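PDB 1B77: protein (sliding clamp) from Enterobacteria phage RB69, which forms a three-subunit ring thought to encircle DNA and tether the phage DNA polymerase to it for processive replication, binding a peptide of that polymerase. Local coordinates for residues Ile8-Asn13 with Ser212-Val217; Gly26-Thr31 with Thr37-Ala42; Asp203-Lys208 with Ala222-Asp227. All blocks are in the same frame, centred on the assembly; numbering follows the deposited sequence.

Contact 1. Residues Ile8-Asn13 with Ser212-Val217; sequences IAILKN and SQVSYV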
loop_
_atom_site.group_PDB
_atom_site.type_symbol
_atom_site.label_atom_id
_atom_site.label_comp_id
_atom_site.label_asym_id
_atom_site.label_seq_id
_atom_site.Cartn_x
_atom_site.Cartn_y
_atom_site.Cartn_z
ATOM N N ILE A 8 20.506 0.003 13.394
ATOM C CA ILE A 8 19.334 -0.743 12.958
ATOM C C ILE A 8 19.057 -0.546 11.476
ATOM O O ILE A 8 18.696 -1.493 10.772
ATOM C CB ILE A 8 18.076 -0.327 13.767
ATOM C CG1 ILE A 8 18.232 -0.770 15.231
ATOM C CG2 ILE A 8 16.823 -0.943 13.141
ATOM C CD1 ILE A 8 17.089 -0.340 16.156
ATOM N N ALA A 9 19.223 0.683 11.000
ATOM C CA ALA A 9 18.984 0.975 9.592
ATOM C C ALA A 9 19.992 0.248 8.705
ATOM O O ALA A 9 19.642 -0.226 7.627
ATOM C CB ALA A 9 19.046 2.487 9.340
ATOM N N ILE A 10 21.240 0.150 9.151
ATOM C CA ILE A 10 22.229 -0.541 8.340
ATOM C C ILE A 10 21.977 -2.041 8.385
ATOM O O ILE A 10 22.163 -2.738 7.382
ATOM C CB ILE A 10 23.666 -0.231 8.800
ATOM C CG1 ILE A 10 23.941 1.269 8.633
ATOM C CG2 ILE A 10 24.657 -1.029 7.955
ATOM C CD1 ILE A 10 25.308 1.750 9.161
ATOM N N LEU A 11 21.542 -2.539 9.540
ATOM C CA LEU A 11 21.247 -3.962 9.672
ATOM C C LEU A 11 20.081 -4.352 8.771
ATOM O O LEU A 11 19.997 -5.488 8.299
ATOM C CB LEU A 11 20.919 -4.309 11.129
ATOM C CG LEU A 11 22.151 -4.485 12.012
ATOM C CD1 LEU A 11 21.745 -4.614 13.470
ATOM C CD2 LEU A 11 22.927 -5.725 11.530
ATOM N N LYS A 12 19.180 -3.404 8.539
ATOM C CA LYS A 12 18.031 -3.652 7.686
ATOM C C LYS A 12 18.502 -3.783 6.230
ATOM O O LYS A 12 17.944 -4.571 5.467
ATOM C CB LYS A 12 17.003 -2.525 7.826
ATOM C CG LYS A 12 15.573 -2.969 7.523
ATOM C CD LYS A 12 14.544 -1.857 7.729
ATOM C CE LYS A 12 13.109 -2.381 7.493
ATOM N NZ LYS A 12 12.664 -3.414 8.507
ATOM N N ASN A 13 19.530 -3.028 5.844
ATOM C CA ASN A 13 20.057 -3.139 4.481
ATOM C C ASN A 13 20.728 -4.507 4.339
ATOM O O ASN A 13 20.610 -5.157 3.305
ATOM C CB ASN A 13 21.068 -2.021 4.190
ATOM C CG ASN A 13 21.810 -2.222 2.863
ATOM O OD1 ASN A 13 22.998 -2.551 2.850
ATOM N ND2 ASN A 13 21.111 -2.023 1.748
ATOM N N SER A 212 30.782 6.514 3.498
ATOM C CA SER A 212 31.249 6.797 4.844
ATOM C C SER A 212 30.553 5.886 5.847
ATOM O O SER A 212 30.985 5.774 6.990
ATOM C CB SER A 212 30.963 8.253 5.194
ATOM O OG SER A 212 29.574 8.521 5.119
ATOM N N GLN A 213 29.481 5.231 5.411
ATOM C CA GLN A 213 28.712 4.346 6.283
ATOM C C GLN A 213 28.860 2.851 6.032
ATOM O O GLN A 213 28.902 2.062 6.969
ATOM C CB GLN A 213 27.224 4.695 6.199
ATOM C CG GLN A 213 26.736 5.675 7.250
ATOM C CD GLN A 213 25.232 5.882 7.185
ATOM O OE1 GLN A 213 24.454 4.917 7.127
ATOM N NE2 GLN A 213 24.811 7.144 7.198
ATOM N N VAL A 214 28.930 2.452 4.771
ATOM C CA VAL A 214 29.028 1.033 4.456
ATOM C C VAL A 214 29.931 0.732 3.257
ATOM O O VAL A 214 30.094 1.566 2.368
ATOM C CB VAL A 214 27.612 0.446 4.155
ATOM C CG1 VAL A 214 27.707 -1.041 3.819
ATOM C CG2 VAL A 214 26.700 0.647 5.348
ATOM N N SER A 215 30.513 -0.465 3.249
ATOM C CA SER A 215 31.361 -0.908 2.148
ATOM C C SER A 215 30.779 -2.195 1.594
ATOM O O SER A 215 30.476 -3.104 2.352
ATOM C CB SER A 215 32.793 -1.169 2.618
ATOM O OG SER A 215 33.543 0.036 2.675
ATOM N N TYR A 216 30.609 -2.266 0.278
ATOM C CA TYR A 216 30.075 -3.472 -0.345
ATOM C C TYR A 216 31.074 -4.032 -1.338
ATOM O O TYR A 216 31.793 -3.277 -1.994
ATOM C CB TYR A 216 28.785 -3.200 -1.123
ATOM C CG TYR A 216 27.647 -2.574 -0.358
ATOM C CD1 TYR A 216 27.554 -1.196 -0.223
ATOM C CD2 TYR A 216 26.626 -3.359 0.177
ATOM C CE1 TYR A 216 26.469 -0.603 0.414
ATOM C CE2 TYR A 216 25.528 -2.771 0.823
ATOM C CZ TYR A 216 25.460 -1.392 0.931
ATOM O OH TYR A 216 24.375 -0.791 1.523
ATOM N N VAL A 217 31.124 -5.356 -1.433
ATOM C CA VAL A 217 31.986 -6.029 -2.398
ATOM C C VAL A 217 31.068 -6.935 -3.213
ATOM O O VAL A 217 30.403 -7.828 -2.676
ATOM C CB VAL A 217 33.089 -6.889 -1.739
ATOM C CG1 VAL A 217 33.790 -7.734 -2.815
ATOM C CG2 VAL A 217 34.121 -5.986 -1.047
#
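Asn13 and Tyr216 reach toward each other between helix 5-15 and strand 215-219. The phenol oxygen donates a short hydrogen bond, Tyr216 OH to Asn13 OD1 at 2.6 Å. The amide plane is nearly perpendicular to the ring plane (85°), and OD1 meets the ring at its edge, in plane, 3.2 Å from Tyr216 CE2. Seen from the amide, however, the hydroxyl lies well above the carbonyl plane, 52° out of it, away from any lone-pair direction. Asn13 CG is anti to the backbone N (chi1 171°), which carries the amide off the helix toward the sheet. Other bonds hold both groups: Asn13 ND2 is hydrogen-bonded to Lys188 O, and Tyr216 OH also to Gln190 N, so the phenol oxygen of this buried tyrosine has two partners.

In the two-domain fold of these processivity factors, helices pack on one side of the sheets. Here an N-terminal helix lies against a strand from the C-terminal half of the chain, inside a sheet that draws strands from both halves.

Beside the polar pair the contact is apolar. Ile10 and Val214 run alongside each other, pointing contrary ways, with Ile10 CG2 3.7 Å from Val214 CG2. The two methyls of Val214 divide the work: CG2 meets the helix, while CG1 rests 3.6 Å above one face of the Tyr216 ring, offset toward the rim. Val214 is thereby wedged between isoleucine and tyrosine. Farther along, the amide end of Gln213 passes at a slant beside the CG1-CD1 arm of Ile10, near the exposed border of the contact.

Contact 2. Residues Gly26-Thr31 with Thr37-Ala42; sequences GKFIMT and TTYAEA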
loop_
_atom_site.group_PDB
_atom_site.type_symbol
_atom_site.label_atom_id
_atom_site.label_comp_id
_atom_site.label_asym_id
_atom_site.label_seq_id
_atom_site.Cartn_x
_atom_site.Cartn_y
_atom_site.Cartn_z
ATOM N N GLY A 26 32.059 -6.607 19.353
ATOM C CA GLY A 26 32.859 -5.552 18.762
ATOM C C GLY A 26 31.950 -4.487 18.192
ATOM O O GLY A 26 30.743 -4.537 18.402
ATOM N N LYS A 27 32.516 -3.515 17.481
ATOM C CA LYS A 27 31.704 -2.467 16.871
ATOM C C LYS A 27 31.724 -2.662 15.380
ATOM O O LYS A 27 31.747 -1.695 14.627
ATOM C CB LYS A 27 32.238 -1.072 17.210
ATOM C CG LYS A 27 31.856 -0.627 18.611
ATOM C CD LYS A 27 32.419 0.746 19.000
ATOM C CE LYS A 27 32.168 0.995 20.479
ATOM N NZ LYS A 27 32.254 2.413 20.922
ATOM N N PHE A 28 31.683 -3.925 14.964
ATOM C CA PHE A 28 31.745 -4.263 13.555
ATOM C C PHE A 28 30.711 -5.325 13.132
ATOM O O PHE A 28 30.465 -6.308 13.838
ATOM C CB PHE A 28 33.163 -4.748 13.252
ATOM C CG PHE A 28 33.379 -5.183 11.836
ATOM C CD1 PHE A 28 33.485 -4.247 10.816
ATOM C CD2 PHE A 28 33.507 -6.536 11.527
ATOM C CE1 PHE A 28 33.721 -4.649 9.506
ATOM C CE2 PHE A 28 33.741 -6.952 10.222
ATOM C CZ PHE A 28 33.849 -6.003 9.207
ATOM N N ILE A 29 30.104 -5.107 11.969
ATOM C CA ILE A 29 29.127 -6.039 11.435
ATOM C C ILE A 29 29.418 -6.335 9.967
ATOM O O ILE A 29 29.956 -5.493 9.235
ATOM C CB ILE A 29 27.691 -5.489 11.555
ATOM C CG1 ILE A 29 27.594 -4.131 10.865
ATOM C CG2 ILE A 29 27.297 -5.378 13.022
ATOM C CD1 ILE A 29 26.195 -3.585 10.780
ATOM N N MET A 30 29.080 -7.545 9.547
ATOM C CA MET A 30 29.273 -7.950 8.169
ATOM C C MET A 30 28.322 -9.086 7.817
ATOM O O MET A 30 27.803 -9.783 8.692
ATOM C CB MET A 30 30.718 -8.391 7.925
ATOM C CG MET A 30 31.168 -9.604 8.731
ATOM S SD MET A 30 32.841 -10.138 8.267
ATOM C CE MET A 30 33.204 -11.322 9.571
ATOM N N THR A 31 28.097 -9.263 6.525
ATOM C CA THR A 31 27.224 -10.317 6.057
ATOM C C THR A 31 27.608 -10.646 4.626
ATOM O O THR A 31 28.329 -9.887 3.966
ATOM C CB THR A 31 25.743 -9.874 6.090
ATOM O OG1 THR A 31 24.902 -10.996 5.784
ATOM C CG2 THR A 31 25.492 -8.766 5.070
ATOM N N THR A 37 27.474 -13.736 -3.974
ATOM C CA THR A 37 27.661 -12.612 -4.887
ATOM C C THR A 37 27.856 -11.240 -4.229
ATOM O O THR A 37 28.606 -10.403 -4.737
ATOM C CB THR A 37 26.480 -12.488 -5.849
ATOM O OG1 THR A 37 25.292 -12.186 -5.101
ATOM C CG2 THR A 37 26.284 -13.781 -6.606
ATOM N N THR A 38 27.185 -11.005 -3.105
ATOM C CA THR A 38 27.283 -9.717 -2.427
ATOM C C THR A 38 27.770 -9.769 -0.978
ATOM O O THR A 38 27.277 -10.555 -0.173
ATOM C CB THR A 38 25.912 -8.989 -2.466
ATOM O OG1 THR A 38 25.572 -8.680 -3.824
ATOM C CG2 THR A 38 25.963 -7.693 -1.664
ATOM N N TYR A 39 28.737 -8.915 -0.655
ATOM C CA TYR A 39 29.293 -8.822 0.699
ATOM C C TYR A 39 29.088 -7.404 1.237
ATOM O O TYR A 39 29.148 -6.436 0.481
ATOM C CB TYR A 39 30.795 -9.130 0.679
ATOM C CG TYR A 39 31.540 -8.822 1.978
ATOM C CD1 TYR A 39 31.600 -9.754 3.018
ATOM C CD2 TYR A 39 32.207 -7.607 2.147
ATOM C CE1 TYR A 39 32.310 -9.479 4.196
ATOM C CE2 TYR A 39 32.919 -7.320 3.316
ATOM C CZ TYR A 39 32.969 -8.260 4.334
ATOM O OH TYR A 39 33.677 -7.989 5.485
ATOM N N ALA A 40 28.856 -7.281 2.540
ATOM C CA ALA A 40 28.671 -5.975 3.160
ATOM C C ALA A 40 29.294 -5.942 4.549
ATOM O O ALA A 40 29.286 -6.943 5.277
ATOM C CB ALA A 40 27.188 -5.624 3.246
ATOM N N GLU A 41 29.831 -4.780 4.911
ATOM C CA GLU A 41 30.451 -4.600 6.212
ATOM C C GLU A 41 30.367 -3.143 6.627
ATOM O O GLU A 41 30.275 -2.243 5.788
ATOM C CB GLU A 41 31.919 -5.032 6.182
ATOM C CG GLU A 41 32.792 -4.225 5.226
ATOM C CD GLU A 41 34.281 -4.451 5.465
ATOM O OE1 GLU A 41 34.711 -5.616 5.581
ATOM O OE2 GLU A 41 35.023 -3.453 5.531
ATOM N N ALA A 42 30.418 -2.915 7.932
ATOM C CA ALA A 42 30.339 -1.560 8.443
ATOM C C ALA A 42 30.751 -1.454 9.896
ATOM O O ALA A 42 30.552 -2.385 10.679
ATOM C CB ALA A 42 28.915 -1.036 8.280
#
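The phenol oxygen of Tyr39 gathers several groups on one side of this strand pair. It donates to its neighbour but one, Tyr39 OH to Glu41 OE1 at 2.6 Å, using the anti lone pair of the carboxylate, and is also hydrogen-bonded to Ile107 N. From across the pair Met30 SD comes to 3.6 Å from Tyr39 OH, at the edge of the ring: a Met-aromatic contact, not a sulfur lying over the face. Glu41 OE1 is near the planes of two rings at once, those of Tyr39 and Phe28, and lies 3.7 Å from Phe28 CZ. The carboxylate is turned 89° to the phenylalanine ring, whose CZ also touches Glu41 CB. Phe28 reaches there because its CG is anti to the backbone N (chi1 178°), leaning the ring across to the other strand.

Strands 28-32 and 38-44 form a beta hairpin at one end of the six-stranded sheet, with segment axes 4.7 Å apart and 173° between their directions. Ile29 with Ala42 and Thr31 with Ala40 are hydrogen-bonded antiparallel pairs; Met30 with Glu41 between them is non-hydrogen-bonded. The straightest bond runs from Ile29 N to Ala42 O. In the intervening pair the alpha carbons lean on carbonyls instead, as with Met30 CA to Ala40 O at 3.1 Å.

Ile29, Thr31, Ala40 and Ala42 occupy the other face, where Thr31 CG2 meets Ala40 CB at 4.0 Å. Leu11 and Phe14 of helix 5-15 pack on this face, Leu11 against Ile29 and Phe14 against Ile29, Thr31 and Ala40.

Contact 3. Residues Asp203-Lys208 with Ala222-Asp227; sequences DKVAAK and ADSTHD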
loop_
_atom_site.group_PDB
_atom_site.type_symbol
_atom_site.label_atom_id
_atom_site.label_comp_id
_atom_site.label_asym_id
_atom_site.label_seq_id
_atom_site.Cartn_x
_atom_site.Cartn_y
_atom_site.Cartn_z
ATOM N N ASP A 203 40.754 -14.170 -14.754
ATOM C CA ASP A 203 39.356 -14.577 -14.698
ATOM C C ASP A 203 38.663 -14.074 -13.428
ATOM O O ASP A 203 37.487 -14.362 -13.197
ATOM C CB ASP A 203 39.288 -16.100 -14.734
ATOM C CG ASP A 203 39.895 -16.727 -13.490
ATOM O OD1 ASP A 203 40.904 -16.183 -12.987
ATOM O OD2 ASP A 203 39.371 -17.761 -13.021
ATOM N N LYS A 204 39.385 -13.331 -12.598
ATOM C CA LYS A 204 38.802 -12.823 -11.365
ATOM C C LYS A 204 38.467 -11.347 -11.454
ATOM O O LYS A 204 39.329 -10.516 -11.734
ATOM C CB LYS A 204 39.747 -13.086 -10.195
ATOM C CG LYS A 204 40.045 -14.555 -10.029
ATOM C CD LYS A 204 40.732 -14.841 -8.722
ATOM C CE LYS A 204 40.799 -16.335 -8.474
ATOM N NZ LYS A 204 41.387 -16.622 -7.139
ATOM N N VAL A 205 37.198 -11.033 -11.220
ATOM C CA VAL A 205 36.723 -9.661 -11.266
ATOM C C VAL A 205 35.797 -9.386 -10.093
ATOM O O VAL A 205 34.993 -10.230 -9.714
ATOM C CB VAL A 205 35.970 -9.375 -12.580
ATOM C CG1 VAL A 205 36.954 -9.337 -13.733
ATOM C CG2 VAL A 205 34.926 -10.449 -12.827
ATOM N N ALA A 206 35.927 -8.200 -9.514
ATOM C CA ALA A 206 35.093 -7.810 -8.388
ATOM C C ALA A 206 35.032 -6.299 -8.309
ATOM O O ALA A 206 35.857 -5.600 -8.904
ATOM C CB ALA A 206 35.646 -8.388 -7.087
ATOM N N ALA A 207 34.050 -5.799 -7.573
ATOM C CA ALA A 207 33.863 -4.367 -7.411
ATOM C C ALA A 207 33.606 -4.044 -5.952
ATOM O O ALA A 207 33.032 -4.847 -5.214
ATOM C CB ALA A 207 32.683 -3.896 -8.257
ATOM N N LYS A 208 34.030 -2.860 -5.537
ATOM C CA LYS A 208 33.815 -2.422 -4.175
ATOM C C LYS A 208 33.188 -1.037 -4.194
ATOM O O LYS A 208 33.664 -0.140 -4.891
ATOM C CB LYS A 208 35.133 -2.388 -3.399
ATOM C CG LYS A 208 34.973 -1.855 -1.988
ATOM C CD LYS A 208 36.227 -2.038 -1.159
ATOM C CE LYS A 208 36.067 -1.385 0.202
ATOM N NZ LYS A 208 37.285 -1.561 1.045
ATOM N N ALA A 222 31.131 -13.418 -15.539
ATOM C CA ALA A 222 32.143 -14.091 -16.344
ATOM C C ALA A 222 32.344 -13.414 -17.696
ATOM O O ALA A 222 33.422 -13.497 -18.280
ATOM C CB ALA A 222 31.762 -15.558 -16.539
ATOM N N ASP A 223 31.313 -12.740 -18.192
ATOM C CA ASP A 223 31.428 -12.062 -19.476
ATOM C C ASP A 223 32.139 -10.718 -19.363
ATOM O O ASP A 223 32.182 -9.939 -20.318
ATOM C CB ASP A 223 30.050 -11.894 -20.121
ATOM C CG ASP A 223 28.992 -11.437 -19.138
ATOM O OD1 ASP A 223 28.842 -12.079 -18.069
ATOM O OD2 ASP A 223 28.300 -10.444 -19.442
ATOM N N SER A 224 32.702 -10.446 -18.190
ATOM C CA SER A 224 33.446 -9.212 -17.986
ATOM C C SER A 224 34.757 -9.378 -18.749
ATOM O O SER A 224 35.215 -10.501 -18.970
ATOM C CB SER A 224 33.762 -9.006 -16.498
ATOM O OG SER A 224 32.591 -8.918 -15.708
ATOM N N THR A 225 35.355 -8.264 -19.155
ATOM C CA THR A 225 36.629 -8.286 -19.866
ATOM C C THR A 225 37.431 -7.053 -19.470
ATOM O O THR A 225 36.861 -5.983 -19.268
ATOM C CB THR A 225 36.437 -8.271 -21.404
ATOM O OG1 THR A 225 35.635 -7.141 -21.775
ATOM C CG2 THR A 225 35.763 -9.552 -21.877
ATOM N N HIS A 226 38.747 -7.210 -19.346
ATOM C CA HIS A 226 39.620 -6.097 -18.986
ATOM C C HIS A 226 41.031 -6.291 -19.540
ATOM O O HIS A 226 41.409 -7.396 -19.929
ATOM C CB HIS A 226 39.701 -5.947 -17.469
ATOM C CG HIS A 226 40.368 -7.096 -16.787
ATOM N ND1 HIS A 226 39.728 -8.296 -16.551
ATOM C CD2 HIS A 226 41.623 -7.240 -16.308
ATOM C CE1 HIS A 226 40.564 -9.127 -15.951
ATOM N NE2 HIS A 226 41.718 -8.513 -15.793
ATOM N N ASP A 227 41.801 -5.205 -19.549
ATOM C CA ASP A 227 43.177 -5.203 -20.047
ATOM C C ASP A 227 44.197 -5.443 -18.941
ATOM O O ASP A 227 45.296 -5.923 -19.208
ATOM C CB ASP A 227 43.502 -3.855 -20.701
ATOM C CG ASP A 227 42.773 -3.643 -22.009
ATOM O OD1 ASP A 227 41.571 -3.980 -22.097
ATOM O OD2 ASP A 227 43.400 -3.118 -22.955
#
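Val205 touches Ser224 and His226 where, in the processivity-factor fold, the six-stranded sheet shared by both halves of the chain meets the five-stranded sheet of the C-terminal half. Val205 belongs to strand 204-210 of the six-stranded sheet, whereas His226 is on strand 225-226, the short edge strand of the five-stranded one. No hydrogen bond joins the segments; the backbones stay apart, with Val205 CA 7.5 Å from Ser224 CA, and the valine fills the interval.

The van der Waals contacts come from its two methyls, one to each partner. Val205 CG1 approaches His226 ND1 to 4.1 Å, the two side chains crossing at a slant, and CG2 meets the serine. In His226, CG stands between the backbone N and carbonyl carbon (chi1 66°), which swings the imidazole back toward the valine. Phe178 and Phe180 of strand 178-183 also touch the His226 side chain, and Met220 touches the valine.

Polar bonds run within each sheet or to nearby loops. Val205 pairs through its backbone with Met220, and Thr225 with Asn179, so each segment is tied into its own sheet. At the end of the chain Asp227 OD2 is hydrogen-bonded to Asn177 ND2. Ser224 OG is hydrogen-bonded to both Glu221 O and Val181 N, linking the bend after strand 215-219 to strand 178-183. With those bonds directed elsewhere, its contact with the valine is van der Waals: Val205 CG2 lies 4.0 Å from Ser224 OG and 4.1 Å from Ser224 CB.

All three contacts reach the same six-stranded sheet. Contacts 1 and 2, centres 8 Å apart, touch directly: strands 38-44 and 215-219 are neighbours, and Val217 O lies 2.8 Å from Tyr39 N, a probable hydrogen bond, as is Ser215 N to Glu41 O at 3.1 Å. Along the chain, contact 2 is nested inside the loop that contact 1 closes. Contact 3 lies farther out, its centre 24 Å from that of contact 1, yet strands 204-210 and 215-219 are adjacent, and Tyr216 O packs 3.5 Å from Lys208 CG. Contacts 2 and 3 come only to about 5 Å between nearest atoms. Contact 3 alone leads on to the second sheet.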